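Local coordinates for protein alanine racemase (Actinobacillus succinogenes, PDB 3C3K) that is of unconfirmed function but has the two-lobed fold of periplasmic binding protein-like proteins, whose cleft between the lobes commonly holds a small ligand, at residues A111-V116 with L147-F152; Q118-G123 with K151-D156; A51-C56 with L74-E79. All coordinates share one frame; numbering follows the deposited sequence.

Interaction 1: residues A111-V116 with L147-F152; sequences ASEYVV and LNRLKF
Two torsions of Arg-149 bring it against Glu-113: chi1 of -152° sets CG roughly opposite the backbone N, and a bend at chi2 (67°) turns the chain across the neighbouring helix. The two side chains meet at about a right angle, with CD of Arg-149 on CB of Glu-113 at 3.6 Å, and CG of Arg-149 lies 3.6 Å from the carbonyl O of Glu-113. Here the aliphatic stem of the arginine does the touching. The charged ends are not directly joined, since Glu-113 OE1 is 4.6 Å from Arg-149 NH1 and well out of the guanidinium plane. One water spans them instead, giving a hydrogen to Glu-113 OE2 at 3.0 Å and accepting one in the guanidinium plane from Arg-149 NH1 at 2.9 Å.

Further fixing comes from a salt bridge of Arg-149 NE to Asp-117 and from the ring of Phe-152, over whose centre Arg-149 NH1 stands 3.6 Å above the plane, a cation-pi contact. Deeper in, Val-116 CG1 meets Leu-150 CD2 at 3.8 Å, so the interface passes from watered charges to buried methyls. The axes of segments 111-116 and 147-152 approach to 9.1 Å with a crossing angle of -39°, consistent with neighbouring helices packed side by side in an alpha/beta lobe of the periplasmic binding protein-like fold.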
loop_
_atom_site.group_PDB
_atom_site.type_symbol
_atom_site.label_atom_id
_atom_site.label_comp_id
_atom_site.label_asym_id
_atom_site.label_seq_id
_atom_site.Cartn_x
_atom_site.Cartn_y
_atom_site.Cartn_z
ATOM N N ALA B 111 10.382 -20.904 7.357
ATOM C CA ALA B 111 10.832 -20.006 6.284
ATOM C C ALA B 111 12.115 -19.277 6.643
ATOM O O ALA B 111 12.964 -19.187 5.791
ATOM C CB ALA B 111 9.761 -19.001 5.929
ATOM N N SER B 112 12.234 -18.688 7.855
ATOM C CA SER B 112 13.444 -17.959 8.144
ATOM C C SER B 112 14.675 -18.811 8.324
ATOM O O SER B 112 15.737 -18.394 7.924
ATOM C CB SER B 112 13.283 -16.947 9.277
ATOM O OG SER B 112 12.456 -17.537 10.203
ATOM N N GLU B 113 14.541 -20.029 8.866
ATOM C CA GLU B 113 15.705 -20.905 8.963
ATOM C C GLU B 113 16.148 -21.321 7.581
ATOM O O GLU B 113 17.321 -21.454 7.362
ATOM C CB GLU B 113 15.433 -22.161 9.846
ATOM C CG GLU B 113 15.048 -21.833 11.258
ATOM C CD GLU B 113 14.799 -23.077 12.094
ATOM O OE1 GLU B 113 14.186 -24.039 11.594
ATOM O OE2 GLU B 113 15.181 -23.059 13.267
ATOM N N TYR B 114 15.198 -21.595 6.689
ATOM C CA TYR B 114 15.449 -21.929 5.276
ATOM C C TYR B 114 16.183 -20.822 4.558
ATOM O O TYR B 114 17.043 -21.094 3.785
ATOM C CB TYR B 114 14.141 -22.130 4.499
ATOM C CG TYR B 114 14.362 -22.763 3.138
ATOM C CD1 TYR B 114 14.561 -21.990 2.005
ATOM C CD2 TYR B 114 14.370 -24.154 2.999
ATOM C CE1 TYR B 114 14.758 -22.588 0.733
ATOM C CE2 TYR B 114 14.567 -24.778 1.745
ATOM C CZ TYR B 114 14.786 -23.984 0.626
ATOM O OH TYR B 114 14.954 -24.617 -0.583
ATOM N N VAL B 115 15.785 -19.582 4.782
ATOM C CA VAL B 115 16.539 -18.376 4.309
ATOM C C VAL B 115 17.996 -18.404 4.715
ATOM O O VAL B 115 18.876 -18.321 3.871
ATOM C CB VAL B 115 15.857 -17.088 4.728
ATOM C CG1 VAL B 115 16.809 -15.875 4.455
ATOM C CG2 VAL B 115 14.467 -16.965 3.967
ATOM N N VAL B 116 18.253 -18.561 6.005
ATOM C CA VAL B 116 19.624 -18.689 6.495
ATOM C C VAL B 116 20.349 -19.899 5.902
ATOM O O VAL B 116 21.494 -19.777 5.468
ATOM C CB VAL B 116 19.674 -18.754 8.009
ATOM C CG1 VAL B 116 21.109 -18.984 8.488
ATOM C CG2 VAL B 116 19.121 -17.466 8.583
ATOM N N LEU B 147 18.556 -16.299 14.533
ATOM C CA LEU B 147 19.651 -16.394 15.525
ATOM C C LEU B 147 20.032 -17.862 15.794
ATOM O O LEU B 147 21.216 -18.226 15.825
ATOM C CB LEU B 147 19.169 -15.823 16.823
ATOM C CG LEU B 147 19.142 -14.308 16.920
ATOM C CD1 LEU B 147 18.512 -13.939 18.277
ATOM C CD2 LEU B 147 20.550 -13.864 16.815
ATOM N N ASN B 148 19.019 -18.711 15.942
ATOM C CA ASN B 148 19.247 -20.148 16.150
ATOM C C ASN B 148 19.920 -20.817 14.983
ATOM O O ASN B 148 20.735 -21.742 15.172
ATOM C CB ASN B 148 17.949 -20.913 16.470
ATOM C CG ASN B 148 17.277 -20.408 17.721
ATOM O OD1 ASN B 148 17.921 -19.827 18.590
ATOM N ND2 ASN B 148 15.965 -20.610 17.811
ATOM N N ARG B 149 19.586 -20.412 13.772
ATOM C CA ARG B 149 20.158 -21.102 12.613
ATOM C C ARG B 149 21.591 -20.672 12.373
ATOM O O ARG B 149 22.434 -21.436 11.913
ATOM C CB ARG B 149 19.260 -20.858 11.400
ATOM C CG ARG B 149 19.295 -21.936 10.385
ATOM C CD ARG B 149 18.689 -23.228 10.934
ATOM N NE ARG B 149 18.847 -24.307 9.975
ATOM C CZ ARG B 149 18.699 -25.575 10.299
ATOM N NH1 ARG B 149 18.372 -25.872 11.540
ATOM N NH2 ARG B 149 18.893 -26.529 9.401
ATOM N N LEU B 150 21.929 -19.447 12.739
ATOM C CA LEU B 150 23.346 -19.036 12.682
ATOM C C LEU B 150 24.191 -19.877 13.611
ATOM O O LEU B 150 25.292 -20.245 13.246
ATOM C CB LEU B 150 23.578 -17.544 12.995
ATOM C CG LEU B 150 22.934 -16.490 12.066
ATOM C CD1 LEU B 150 23.309 -15.055 12.522
ATOM C CD2 LEU B 150 23.326 -16.719 10.617
ATOM N N LYS B 151 23.695 -20.099 14.834
ATOM C CA LYS B 151 24.411 -20.856 15.875
ATOM C C LYS B 151 24.450 -22.301 15.414
ATOM O O LYS B 151 25.411 -23.022 15.663
ATOM C CB LYS B 151 23.661 -20.843 17.216
ATOM C CG LYS B 151 23.481 -19.515 18.009
ATOM C CD LYS B 151 24.745 -18.688 17.990
ATOM C CE LYS B 151 24.637 -17.500 16.978
ATOM N NZ LYS B 151 25.908 -16.690 16.720
ATOM N N PHE B 152 23.373 -22.748 14.785
ATOM C CA PHE B 152 23.375 -24.086 14.232
ATOM C C PHE B 152 24.494 -24.308 13.216
ATOM O O PHE B 152 25.025 -25.401 13.071
ATOM C CB PHE B 152 22.043 -24.358 13.563
ATOM C CG PHE B 152 22.001 -25.622 12.810
ATOM C CD1 PHE B 152 21.791 -26.840 13.476
ATOM C CD2 PHE B 152 22.047 -25.607 11.459
ATOM C CE1 PHE B 152 21.693 -28.031 12.755
ATOM C CE2 PHE B 152 21.955 -26.783 10.733
ATOM C CZ PHE B 152 21.788 -27.990 11.374
HETATM O O HOH W 1 17.833 -24.356 13.951
#

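Interaction 2: residues Q118-G123 with K151-D156; sequences QLVKSG and KFHGLD
This is a small surface contact between two helix ends, the last turn of helix 108-121 and the turn that follows helix 137-152, and it buries just 122 Å² over both sides. Its centre is Val-120, whose two methyls take different partners. CG1 stands over the His-153 ring, 4.0 Å from the centroid and 12° off the normal, a CH-pi contact on the face. CG2 reaches CD1 of Leu-155 at 3.5 Å, the two side chains running alongside each other, head to tail.

The imidazole is held on several sides. Phe-152 CD2 lies 3.7 Å above the plane of the His-153 ring on the face opposite Val-120, and NE2 is hydrogen-bonded to Asp-117, which fixes the ring's rotation. A Schellman motif with Gly-154 at positive phi ends helix 137-152, its Gly-154 N bonding to Lys-151 O at 3.0 Å; the turn brings Leu-155 round to the same valine. Helix 108-121 closes in a like manner at Gly-123, whose N bonds to Val-120 O at 2.9 Å.

Beneath the contact, Val-120 also packs on Ile-127 of strand 127-131, while the preceding Leu-119 rests on that residue and on Ala-215 and Val-217 of strand 215-217.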
loop_
_atom_site.group_PDB
_atom_site.type_symbol
_atom_site.label_atom_id
_atom_site.label_comp_id
_atom_site.label_asym_id
_atom_site.label_seq_id
_atom_site.Cartn_x
_atom_site.Cartn_y
_atom_site.Cartn_z
ATOM N N GLN B 118 19.979 -21.196 3.014
ATOM C CA GLN B 118 20.310 -20.924 1.615
ATOM C C GLN B 118 21.448 -19.938 1.494
ATOM O O GLN B 118 22.364 -20.145 0.721
ATOM C CB GLN B 118 19.119 -20.378 0.837
ATOM C CG GLN B 118 17.932 -21.307 0.763
ATOM C CD GLN B 118 18.327 -22.721 0.614
ATOM O OE1 GLN B 118 18.878 -23.112 -0.414
ATOM N NE2 GLN B 118 18.005 -23.535 1.620
ATOM N N LEU B 119 21.393 -18.849 2.254
ATOM C CA LEU B 119 22.539 -17.952 2.333
ATOM C C LEU B 119 23.850 -18.667 2.714
ATOM O O LEU B 119 24.862 -18.414 2.107
ATOM C CB LEU B 119 22.258 -16.728 3.221
ATOM C CG LEU B 119 21.158 -15.805 2.713
ATOM C CD1 LEU B 119 20.618 -14.916 3.841
ATOM C CD2 LEU B 119 21.634 -14.955 1.519
ATOM N N VAL B 120 23.834 -19.548 3.693
ATOM C CA VAL B 120 25.062 -20.268 4.106
ATOM C C VAL B 120 25.543 -21.227 3.030
ATOM O O VAL B 120 26.749 -21.322 2.802
ATOM C CB VAL B 120 24.822 -21.018 5.435
ATOM C CG1 VAL B 120 25.895 -22.156 5.716
ATOM C CG2 VAL B 120 24.749 -20.023 6.586
ATOM N N LYS B 121 24.615 -21.883 2.317
ATOM C CA LYS B 121 24.964 -22.741 1.210
ATOM C C LYS B 121 25.674 -21.970 0.120
ATOM O O LYS B 121 26.545 -22.490 -0.568
ATOM C CB LYS B 121 23.700 -23.398 0.595
ATOM C CG LYS B 121 23.419 -24.820 1.081
ATOM C CD LYS B 121 22.176 -25.421 0.413
ATOM C CE LYS B 121 22.450 -25.728 -1.064
ATOM N NZ LYS B 121 22.013 -27.125 -1.469
ATOM N N SER B 122 25.264 -20.729 -0.091
ATOM C CA SER B 122 25.834 -19.959 -1.169
ATOM C C SER B 122 27.148 -19.353 -0.707
ATOM O O SER B 122 27.752 -18.626 -1.458
ATOM C CB SER B 122 24.860 -18.893 -1.657
ATOM O OG SER B 122 24.907 -17.771 -0.799
ATOM N N GLY B 123 27.595 -19.668 0.524
ATOM C CA GLY B 123 28.934 -19.263 0.960
ATOM C C GLY B 123 28.979 -18.040 1.875
ATOM O O GLY B 123 30.056 -17.620 2.264
ATOM N N LYS B 151 23.695 -20.099 14.834
ATOM C CA LYS B 151 24.411 -20.856 15.875
ATOM C C LYS B 151 24.450 -22.301 15.414
ATOM O O LYS B 151 25.411 -23.022 15.663
ATOM C CB LYS B 151 23.661 -20.843 17.216
ATOM C CG LYS B 151 23.481 -19.515 18.009
ATOM C CD LYS B 151 24.745 -18.688 17.990
ATOM C CE LYS B 151 24.637 -17.500 16.978
ATOM N NZ LYS B 151 25.908 -16.690 16.720
ATOM N N PHE B 152 23.373 -22.748 14.785
ATOM C CA PHE B 152 23.375 -24.086 14.232
ATOM C C PHE B 152 24.494 -24.308 13.216
ATOM O O PHE B 152 25.025 -25.401 13.071
ATOM C CB PHE B 152 22.043 -24.358 13.563
ATOM C CG PHE B 152 22.001 -25.622 12.810
ATOM C CD1 PHE B 152 21.791 -26.840 13.476
ATOM C CD2 PHE B 152 22.047 -25.607 11.459
ATOM C CE1 PHE B 152 21.693 -28.031 12.755
ATOM C CE2 PHE B 152 21.955 -26.783 10.733
ATOM C CZ PHE B 152 21.788 -27.990 11.374
ATOM N N HIS B 153 24.811 -23.268 12.469
ATOM C CA HIS B 153 25.902 -23.354 11.476
ATOM C C HIS B 153 27.238 -22.912 12.059
ATOM O O HIS B 153 28.212 -22.759 11.360
ATOM C CB HIS B 153 25.549 -22.515 10.236
ATOM C CG HIS B 153 24.487 -23.141 9.381
ATOM N ND1 HIS B 153 24.652 -24.365 8.767
ATOM C CD2 HIS B 153 23.233 -22.724 9.072
ATOM C CE1 HIS B 153 23.556 -24.653 8.080
ATOM N NE2 HIS B 153 22.673 -23.684 8.262
ATOM N N GLY B 154 27.259 -22.666 13.356
ATOM C CA GLY B 154 28.494 -22.272 14.013
ATOM C C GLY B 154 29.081 -20.965 13.515
ATOM O O GLY B 154 30.263 -20.823 13.520
ATOM N N LEU B 155 28.244 -20.044 13.027
ATOM C CA LEU B 155 28.695 -18.758 12.543
ATOM C C LEU B 155 28.974 -17.843 13.738
ATOM O O LEU B 155 28.222 -17.794 14.680
ATOM C CB LEU B 155 27.686 -18.150 11.549
ATOM C CG LEU B 155 27.300 -19.086 10.357
ATOM C CD1 LEU B 155 26.247 -18.574 9.429
ATOM C CD2 LEU B 155 28.513 -19.433 9.493
ATOM N N ASP B 156 30.047 -17.077 13.679
ATOM C CA ASP B 156 30.358 -16.175 14.781
ATOM C C ASP B 156 29.583 -14.820 14.706
ATOM O O ASP B 156 29.238 -14.203 15.741
ATOM C CB ASP B 156 31.846 -15.931 14.761
ATOM C CG ASP B 156 32.356 -15.316 16.089
ATOM O OD1 ASP B 156 31.577 -15.200 17.089
ATOM O OD2 ASP B 156 33.535 -14.946 16.110
#

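Interaction 3: residues A51-C56 with L74-E79; sequences ARSRSC and LSELPE
The polar part of this contact is a meeting of Ser-53 with Glu-76, both buried. Ser-53 OG is 2.7 Å from Glu-76 OE2, a distance fit for a hydrogen bond, whereas the other carboxylate oxygen, Glu-76 OE1, sits 3.4 Å from Ser-53 OG at a poor angle and is not bonded to it. The carboxylate therefore presents one oxygen to the hydroxyl. The glutamate spans most of the gap: with CG opposite the backbone N (chi1 -161°) and the chain straight beyond it (chi2 176°), it bridges backbones whose CA atoms, of Ser-53 and Glu-76, are 9.0 Å apart. Ser-53 OG also lies within bonding reach of the carbonyl O of Asp-49, the residue just before the helix, so the direction of its proton is not settled.

The electrostatic part is looser. Arg-54, extended from CG to NE, brings NH2 to 3.8 Å from the carbonyl O of Glu-79, which lies at the guanidinium edge near its plane. The carboxylate of Glu-79 is more distant, with OE1 6.0 Å from Arg-54 NH2, so any attraction is long-range.

Apolar cover comes from Leu-50, which touches both Glu-76 and Glu-79. Elsewhere on helix 50-56, Arg-52 makes a salt bridge to Glu-35 of the second subunit, and Cys-56 packs on Leu-42 of that subunit; the helix thus joins this contact to the dimer interface.

The chemistry is that of one serine hydroxyl with two acceptors in reach, set beside a pair of acidic groups: the like-charged Asp-72 close to Glu-76 OE1 may raise the pKa of the buried Glu-76.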
loop_
_atom_site.group_PDB
_atom_site.type_symbol
_atom_site.label_atom_id
_atom_site.label_comp_id
_atom_site.label_asym_id
_atom_site.label_seq_id
_atom_site.Cartn_x
_atom_site.Cartn_y
_atom_site.Cartn_z
ATOM N N ALA B 51 -6.300 0.817 22.020
ATOM C CA ALA B 51 -7.376 1.785 22.106
ATOM C C ALA B 51 -8.128 1.796 20.788
ATOM O O ALA B 51 -9.352 1.832 20.780
ATOM C CB ALA B 51 -6.859 3.160 22.453
ATOM N N ARG B 52 -7.398 1.789 19.672
ATOM C CA ARG B 52 -8.062 1.670 18.364
ATOM C C ARG B 52 -8.898 0.396 18.251
ATOM O O ARG B 52 -10.003 0.419 17.774
ATOM C CB ARG B 52 -7.033 1.671 17.240
ATOM C CG ARG B 52 -6.589 3.003 16.862
ATOM C CD ARG B 52 -5.753 2.935 15.589
ATOM N NE ARG B 52 -5.016 4.168 15.400
ATOM C CZ ARG B 52 -3.922 4.315 14.648
ATOM N NH1 ARG B 52 -3.400 3.281 13.980
ATOM N NH2 ARG B 52 -3.347 5.517 14.570
ATOM N N SER B 53 -8.350 -0.734 18.691
ATOM C CA SER B 53 -9.045 -2.006 18.590
ATOM C C SER B 53 -10.332 -2.002 19.375
ATOM O O SER B 53 -11.377 -2.396 18.859
ATOM C CB SER B 53 -8.197 -3.103 19.161
ATOM O OG SER B 53 -6.962 -3.102 18.497
ATOM N N ARG B 54 -10.245 -1.573 20.627
ATOM C CA ARG B 54 -11.420 -1.533 21.475
ATOM C C ARG B 54 -12.513 -0.703 20.841
ATOM O O ARG B 54 -13.723 -1.032 20.895
ATOM C CB ARG B 54 -11.049 -0.960 22.840
ATOM C CG ARG B 54 -10.403 -1.994 23.707
ATOM C CD ARG B 54 -10.092 -1.497 25.139
ATOM N NE ARG B 54 -9.623 -2.675 25.865
ATOM C CZ ARG B 54 -8.686 -2.701 26.814
ATOM N NH1 ARG B 54 -8.078 -1.582 27.213
ATOM N NH2 ARG B 54 -8.363 -3.877 27.357
ATOM N N SER B 55 -12.089 0.387 20.222
ATOM C CA SER B 55 -13.047 1.313 19.656
ATOM C C SER B 55 -13.758 0.717 18.442
ATOM O O SER B 55 -14.972 0.776 18.317
ATOM C CB SER B 55 -12.348 2.666 19.405
ATOM O OG SER B 55 -12.880 3.310 18.294
ATOM N N CYS B 56 -13.020 0.086 17.546
ATOM C CA CYS B 56 -13.675 -0.352 16.321
ATOM C C CYS B 56 -14.530 -1.545 16.677
ATOM O O CYS B 56 -15.465 -1.858 15.963
ATOM C CB CYS B 56 -12.685 -0.621 15.179
ATOM S SG CYS B 56 -11.653 -2.026 15.481
ATOM N N LEU B 74 -0.429 -11.109 18.124
ATOM C CA LEU B 74 -1.032 -12.262 18.813
ATOM C C LEU B 74 -1.358 -11.952 20.234
ATOM O O LEU B 74 -2.374 -12.384 20.722
ATOM C CB LEU B 74 -0.025 -13.440 18.800
ATOM C CG LEU B 74 -0.472 -14.795 19.312
ATOM C CD1 LEU B 74 -1.492 -15.321 18.354
ATOM C CD2 LEU B 74 0.747 -15.681 19.373
ATOM N N SER B 75 -0.528 -11.138 20.905
ATOM C CA SER B 75 -0.742 -10.852 22.309
ATOM C C SER B 75 -1.958 -9.931 22.644
ATOM O O SER B 75 -2.334 -9.701 23.847
ATOM C CB SER B 75 0.499 -10.163 22.821
ATOM O OG SER B 75 0.640 -8.915 22.200
ATOM N N GLU B 76 -2.573 -9.415 21.585
ATOM C CA GLU B 76 -3.775 -8.608 21.716
ATOM C C GLU B 76 -4.984 -9.513 21.910
ATOM O O GLU B 76 -5.985 -9.052 22.405
ATOM C CB GLU B 76 -3.978 -7.761 20.455
ATOM C CG GLU B 76 -4.926 -6.557 20.678
ATOM C CD GLU B 76 -5.068 -5.654 19.472
ATOM O OE1 GLU B 76 -5.418 -6.174 18.358
ATOM O OE2 GLU B 76 -4.894 -4.426 19.674
ATOM N N LEU B 77 -4.923 -10.761 21.442
ATOM C CA LEU B 77 -6.076 -11.642 21.501
ATOM C C LEU B 77 -6.652 -11.755 22.916
ATOM O O LEU B 77 -7.828 -11.502 23.092
ATOM C CB LEU B 77 -5.760 -13.006 20.893
ATOM C CG LEU B 77 -6.219 -13.381 19.479
ATOM C CD1 LEU B 77 -6.329 -12.264 18.584
ATOM C CD2 LEU B 77 -5.365 -14.523 18.891
ATOM N N PRO B 78 -5.813 -12.098 23.932
ATOM C CA PRO B 78 -6.370 -12.217 25.303
ATOM C C PRO B 78 -6.942 -10.902 25.847
ATOM O O PRO B 78 -7.891 -10.935 26.619
ATOM C CB PRO B 78 -5.187 -12.769 26.137
ATOM C CG PRO B 78 -3.996 -12.378 25.388
ATOM C CD PRO B 78 -4.371 -12.440 23.915
ATOM N N GLU B 79 -6.463 -9.765 25.349
ATOM C CA GLU B 79 -6.949 -8.460 25.775
ATOM C C GLU B 79 -8.339 -8.122 25.185
ATOM O O GLU B 79 -9.013 -7.211 25.646
ATOM C CB GLU B 79 -5.935 -7.413 25.349
ATOM C CG GLU B 79 -4.560 -7.588 25.999
ATOM C CD GLU B 79 -3.539 -6.495 25.626
ATOM O OE1 GLU B 79 -2.828 -6.002 26.545
ATOM O OE2 GLU B 79 -3.426 -6.127 24.427
#

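From the N terminus, interaction 3 comes first: it closes the stretch from helix 50-56 through strand 68-70 to the start of helix 77-84, and it is complete before the others begin. Interactions 1 and 2 follow on one pair of helices, 108-121 and 137-152. Their loops overlap in a staggered way, since 111-116 precedes 118-123 and 147-152 runs into 151-156, the two sharing Lys-151 and Phe-152; both loops enclose strand 127-131. The centres of interactions 1 and 2 are 8 Å apart. Interaction 3 joins two helical segments of the lobe with the six-stranded sheet; interactions 1 and 2 join helices 108-121 and 137-152 in the lobe with the four-stranded sheet.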